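Local atomic coordinates of oxygenase-reductase (Streptomyces fradiae, PDB entry 4OSP), a protein that probably reduces the C-6 ketone of angucyclinones with NADPH, using the C-terminal short-chain dehydrogenase/reductase domain that forms this chain. Residues R30-A33 and I34-R38; S48-R51 and E52-D55; P165-V168 and A169-M172. All blocks are in the same frame, centred on the assembly; numbering follows the deposited sequence.

Contact 1: R30-A33 and I34-R38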
# COMPACT_ATOMS: atom_id res chain seq x y z
N ARG B 30 24.68 8.32 12.15
CA ARG B 30 25.34 8.65 13.41
C ARG B 30 24.45 8.41 14.62
O ARG B 30 24.84 7.71 15.55
CB ARG B 30 25.85 10.10 13.38
CG ARG B 30 26.56 10.54 14.63
CD ARG B 30 27.13 11.95 14.51
NE ARG B 30 28.26 12.13 15.43
CZ ARG B 30 29.30 12.94 15.21
NH1 ARG B 30 29.36 13.68 14.11
NH2 ARG B 30 30.30 13.01 16.11
N ALA B 31 23.24 8.96 14.60
CA ALA B 31 22.32 8.83 15.74
C ALA B 31 21.89 7.38 15.96
O ALA B 31 21.69 6.94 17.12
CB ALA B 31 21.10 9.72 15.55
N THR B 32 21.73 6.64 14.86
CA THR B 32 21.39 5.22 14.94
C THR B 32 22.48 4.44 15.64
O THR B 32 22.20 3.67 16.58
CB THR B 32 21.12 4.62 13.54
OG1 THR B 32 20.03 5.30 12.92
CG2 THR B 32 20.79 3.14 13.66
N ALA B 33 23.73 4.65 15.20
CA ALA B 33 24.88 4.02 15.85
C ALA B 33 24.91 4.35 17.35
O ALA B 33 25.11 3.46 18.19
CB ALA B 33 26.19 4.42 15.16
N ILE B 34 24.67 5.62 17.67
CA ILE B 34 24.64 6.05 19.07
C ILE B 34 23.54 5.35 19.90
O ILE B 34 23.80 4.86 21.01
CB ILE B 34 24.54 7.60 19.18
CG1 ILE B 34 25.88 8.24 18.75
CG2 ILE B 34 24.14 8.04 20.58
CD1 ILE B 34 25.81 9.73 18.45
N ARG B 35 22.32 5.28 19.36
CA ARG B 35 21.21 4.68 20.11
C ARG B 35 21.41 3.17 20.33
O ARG B 35 21.14 2.65 21.42
CB ARG B 35 19.84 4.99 19.46
CG ARG B 35 18.64 4.37 20.19
CD ARG B 35 18.48 4.93 21.60
NE ARG B 35 17.62 4.10 22.46
CZ ARG B 35 16.34 4.36 22.70
NH1 ARG B 35 15.75 5.41 22.14
NH2 ARG B 35 15.64 3.58 23.50
N LEU B 36 21.89 2.47 19.30
CA LEU B 36 22.21 1.05 19.42
C LEU B 36 23.25 0.78 20.51
O LEU B 36 23.03 -0.06 21.38
CB LEU B 36 22.67 0.47 18.07
CG LEU B 36 21.62 0.43 16.96
CD1 LEU B 36 22.22 -0.06 15.65
CD2 LEU B 36 20.40 -0.39 17.35
N ALA B 37 24.35 1.53 20.48
CA ALA B 37 25.40 1.45 21.51
C ALA B 37 24.86 1.69 22.92
O ALA B 37 25.19 0.96 23.85
CB ALA B 37 26.54 2.41 21.20
N ARG B 38 24.04 2.72 23.05
CA ARG B 38 23.39 3.02 24.32
C ARG B 38 22.65 1.81 24.87
O ARG B 38 22.69 1.55 26.07
CB ARG B 38 22.45 4.21 24.18
CG ARG B 38 21.71 4.56 25.47
CD ARG B 38 20.99 5.88 25.33
NE ARG B 38 21.89 6.91 24.83
CZ ARG B 38 21.53 7.84 23.95
NH1 ARG B 38 20.29 7.86 23.47
NH2 ARG B 38 22.42 8.74 23.55
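Two first torsions set one row of this helix turn: Arg-30 sends CG opposite its backbone N (chi1 -180°), while Ile-34 turns CG1 beside its own N (chi1 -71°), with CD1 extended beyond it. CD1 of Ile-34 comes alongside the CG methylene of Arg-30, 4.0 Å from Arg-30 CG, and the two side chains run in the same direction. Ile-34 CG1 also passes 3.4 Å from Arg-30 O, the carbonyl that accepts the hydrogen bond from Ile-34 N at 3.0 Å. A second, buried pair repeats this spacing. Leu-36 CD1 lies beside Thr-32 CG2 at 4.0 Å, and Leu-36 N donates to Thr-32 O at 3.0 Å with an almost straight N-H geometry (174°). The hydroxyl of Thr-32 faces the earlier turn, where OG1 is hydrogen-bonded to Ile-28 O, so only its methyl is offered to the leucine. Beyond the segments, Ile-34 packs on Thr-60 and Ile-61 of helix 51-63, whereas Thr-32 rests on Val-238 of helix 231-242. Arg-35 forms salt bridges with Glu-39 and Asp-236 of its own chain and with Asp-245 of the second subunit. These i to i+4 rows belong to the first beta-alpha-beta unit of the Rossmann fold, in which helix 27-38 follows the glycine-rich NADP(+)-binding loop and connects strand 18-21 to strand 42-47.

Contact 2: S48-R51 and E52-D55; sequences SRNR and EAAD
Arg-51 and Asp-55 pack closely at this helix start. The carboxylate oxygen Asp-55 OD2 lies against the aliphatic part of the arginine, 3.4 Å from Arg-51 CG and 3.5 Å from Arg-51 CD, and one turn of backbone joins the pair through the hydrogen bond from Asp-55 N to Arg-51 O at 3.0 Å. The charged groups themselves do not meet: Arg-51 NE remains 4.9 Å from Asp-55 OD2, because bends at chi2 (71°) and chi3 (77°) lead the guanidinium away from the aspartate, its plane only 14° from that of the carboxylate. Both polar ends instead converge on Ser-70 OG, to which Arg-51 NH1 and Asp-55 OD1 are each hydrogen-bonded. Ala-54 adds to the inner side by packing on the same serine of strand 67-72. Residues 48-50 form the loop after the second strand, 42-47, of the Rossmann fold; Ser-48 is an NADP(+)-binding residue, and Asn-50 occupies the N-cap position of helix 51-63. In the backbone, Asn-50 O accepts from Ala-54 N in a weak bond of 3.5 Å. The Asn-50 amide is applied to a methyl, with Asn-50 ND2 3.4 Å from Ala-53 CB. The loose side is the pair Asn-50 and Glu-52, both exposed: their side chains cross at about a right angle, and the oxygens Asn-50 OD1 and Glu-52 OE1 are 3.7 Å apart.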
# COMPACT_ATOMS: atom_id res chain seq x y z
N SER B 48 32.54 6.20 4.27
CA SER B 48 33.20 6.00 2.99
C SER B 48 34.64 6.52 2.91
O SER B 48 35.49 5.86 2.33
CB SER B 48 32.35 6.56 1.85
OG SER B 48 31.35 5.61 1.46
N ARG B 49 34.91 7.69 3.50
CA ARG B 49 36.24 8.33 3.39
C ARG B 49 36.74 8.99 4.68
O ARG B 49 37.91 8.83 5.07
CB ARG B 49 36.25 9.37 2.27
CG ARG B 49 36.43 8.81 0.87
CD ARG B 49 36.01 9.83 -0.18
NE ARG B 49 34.73 10.48 0.15
CZ ARG B 49 33.53 10.03 -0.21
NH1 ARG B 49 33.42 8.91 -0.93
NH2 ARG B 49 32.44 10.69 0.15
N ASN B 50 35.87 9.74 5.34
CA ASN B 50 36.26 10.55 6.48
C ASN B 50 36.48 9.73 7.77
O ASN B 50 35.52 9.42 8.50
CB ASN B 50 35.24 11.67 6.70
CG ASN B 50 35.78 12.80 7.56
OD1 ASN B 50 36.94 12.79 7.98
ND2 ASN B 50 34.92 13.77 7.84
N ARG B 51 37.74 9.39 8.03
CA ARG B 51 38.12 8.60 9.21
C ARG B 51 37.90 9.35 10.53
O ARG B 51 37.54 8.74 11.54
CB ARG B 51 39.58 8.12 9.09
CG ARG B 51 40.17 7.47 10.35
CD ARG B 51 39.58 6.09 10.62
NE ARG B 51 40.12 5.04 9.75
CZ ARG B 51 39.80 3.75 9.82
NH1 ARG B 51 38.93 3.31 10.72
NH2 ARG B 51 40.34 2.89 8.97
N GLU B 52 38.11 10.66 10.51
CA GLU B 52 37.97 11.50 11.71
C GLU B 52 36.53 11.54 12.22
O GLU B 52 36.28 11.35 13.41
CB GLU B 52 38.47 12.92 11.45
CG GLU B 52 39.96 13.11 11.68
CD GLU B 52 40.81 12.61 10.52
OE1 GLU B 52 40.31 12.58 9.37
OE2 GLU B 52 41.98 12.24 10.76
N ALA B 53 35.59 11.81 11.30
CA ALA B 53 34.18 11.88 11.67
C ALA B 53 33.68 10.56 12.23
O ALA B 53 32.85 10.53 13.14
CB ALA B 53 33.34 12.29 10.47
N ALA B 54 34.21 9.45 11.70
CA ALA B 54 33.84 8.13 12.18
C ALA B 54 34.38 7.91 13.60
O ALA B 54 33.68 7.36 14.46
CB ALA B 54 34.35 7.06 11.24
N ASP B 55 35.61 8.34 13.83
CA ASP B 55 36.23 8.27 15.16
C ASP B 55 35.53 9.16 16.18
O ASP B 55 35.54 8.87 17.38
CB ASP B 55 37.73 8.59 15.07
CG ASP B 55 38.50 7.51 14.35
OD1 ASP B 55 38.11 6.33 14.45
OD2 ASP B 55 39.51 7.83 13.68

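Contact 3: P165-V168 and A169-M172; sequences PQEV and AYAM
The YxxxK sequence motif of short-chain dehydrogenases/reductases starts here: Tyr-170 stands four residues before Lys-174, an NADP(+)-binding residue, and meets Glu-167, the N-cap residue of helix 168-187. Glu-167 CG lies 3.6 Å from Tyr-170 CB and 3.9 Å from Tyr-170 CD2, so the touching is done by the glutamate CG methylene, at the CB and CD2 side of the tyrosine. The carboxylate beyond CG stands nearly perpendicular to the ring, the two planes being 81° apart, and its oxygens are engaged elsewhere: OE2 accepts from Gly-112 N and OE1 from Gly-113 N. The backbone closes the same turn, with Ala-171 N bonded to Glu-167 O at 3.0 Å. One residue on, Met-172 N is bonded to Val-168 O at 3.0 Å. Val-168 CG2 and Met-172 SD make a looser apolar contact at 4.5 Å, while Met-172 CG approaches Val-168 O to 3.5 Å. This side continues into the assembly, where His-183 of the third subunit packs on Val-168 and Ala-171, and Phe-136 of that subunit on Met-172. Two backbone N-H groups on one carboxylate would be expected to favour its negative form and to fix its rotation. Glu-167 thereby ties the 112-113 loop to the helix start; its side chain meets Tyr-170 with the CG methylene, while Glu-167 O comes closer still to Tyr-170 CB, at 3.4 Å.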
# COMPACT_ATOMS: atom_id res chain seq x y z
N PRO B 165 10.27 14.98 -8.66
CA PRO B 165 11.06 14.73 -9.87
C PRO B 165 12.52 15.15 -9.74
O PRO B 165 13.38 14.65 -10.47
CB PRO B 165 10.36 15.60 -10.93
CG PRO B 165 9.00 15.85 -10.39
CD PRO B 165 9.16 15.91 -8.90
N GLN B 166 12.80 16.04 -8.78
CA GLN B 166 14.16 16.54 -8.55
C GLN B 166 15.14 15.45 -8.11
O GLN B 166 16.36 15.60 -8.24
CB GLN B 166 14.13 17.68 -7.52
CG GLN B 166 15.44 18.44 -7.36
CD GLN B 166 16.07 18.84 -8.69
OE1 GLN B 166 15.38 19.17 -9.66
NE2 GLN B 166 17.40 18.82 -8.73
N GLU B 167 14.61 14.34 -7.59
CA GLU B 167 15.44 13.29 -7.04
C GLU B 167 14.94 11.92 -7.52
O GLU B 167 14.97 10.94 -6.78
CB GLU B 167 15.43 13.39 -5.51
CG GLU B 167 16.79 13.22 -4.85
CD GLU B 167 17.91 13.92 -5.61
OE1 GLU B 167 18.25 15.06 -5.23
OE2 GLU B 167 18.42 13.34 -6.59
N VAL B 168 14.51 11.87 -8.77
CA VAL B 168 13.84 10.69 -9.30
C VAL B 168 14.76 9.47 -9.34
O VAL B 168 14.39 8.37 -8.89
CB VAL B 168 13.16 10.96 -10.68
CG1 VAL B 168 14.15 11.53 -11.69
CG2 VAL B 168 12.49 9.70 -11.22
N ALA B 169 15.97 9.66 -9.86
CA ALA B 169 16.95 8.58 -9.92
C ALA B 169 17.23 8.01 -8.52
O ALA B 169 17.35 6.79 -8.35
CB ALA B 169 18.22 9.06 -10.59
N TYR B 170 17.33 8.90 -7.53
CA TYR B 170 17.56 8.51 -6.14
C TYR B 170 16.40 7.69 -5.57
O TYR B 170 16.63 6.70 -4.86
CB TYR B 170 17.81 9.75 -5.28
CG TYR B 170 17.70 9.53 -3.77
CD1 TYR B 170 18.82 9.16 -3.01
CD2 TYR B 170 16.49 9.75 -3.10
CE1 TYR B 170 18.73 8.99 -1.63
CE2 TYR B 170 16.40 9.58 -1.72
CZ TYR B 170 17.52 9.20 -0.99
OH TYR B 170 17.41 9.03 0.38
N ALA B 171 15.17 8.09 -5.89
CA ALA B 171 13.97 7.36 -5.47
C ALA B 171 13.92 5.95 -6.07
O ALA B 171 13.51 4.99 -5.40
CB ALA B 171 12.73 8.14 -5.83
N MET B 172 14.33 5.83 -7.33
CA MET B 172 14.42 4.52 -7.97
C MET B 172 15.34 3.58 -7.21
O MET B 172 14.99 2.41 -6.97
CB MET B 172 14.87 4.64 -9.43
CG MET B 172 13.82 5.28 -10.32
SD MET B 172 14.41 5.75 -11.95
CE MET B 172 14.52 4.16 -12.77

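In the fold
Contacts 1, 2 and 3 follow one another along the chain of a single Rossmann-type domain, each at or on a helix flanking the parallel sheet. Contact 1 lies within helix 27-38 and contact 2 at the start of helix 51-63, with strand 42-47 between those helices and the two centres about 16 Å apart. Contact 3, at the start of helix 168-187, is across the chain's centre from contact 1, centres about 28 Å apart, and about 27 Å from the centre of contact 2. The first two belong to the nucleotide-binding beginning of the fold; the third lies beside Lys-174, another NADP(+)-binding residue, and against the third subunit, while contact 1 reaches the second through Arg-35.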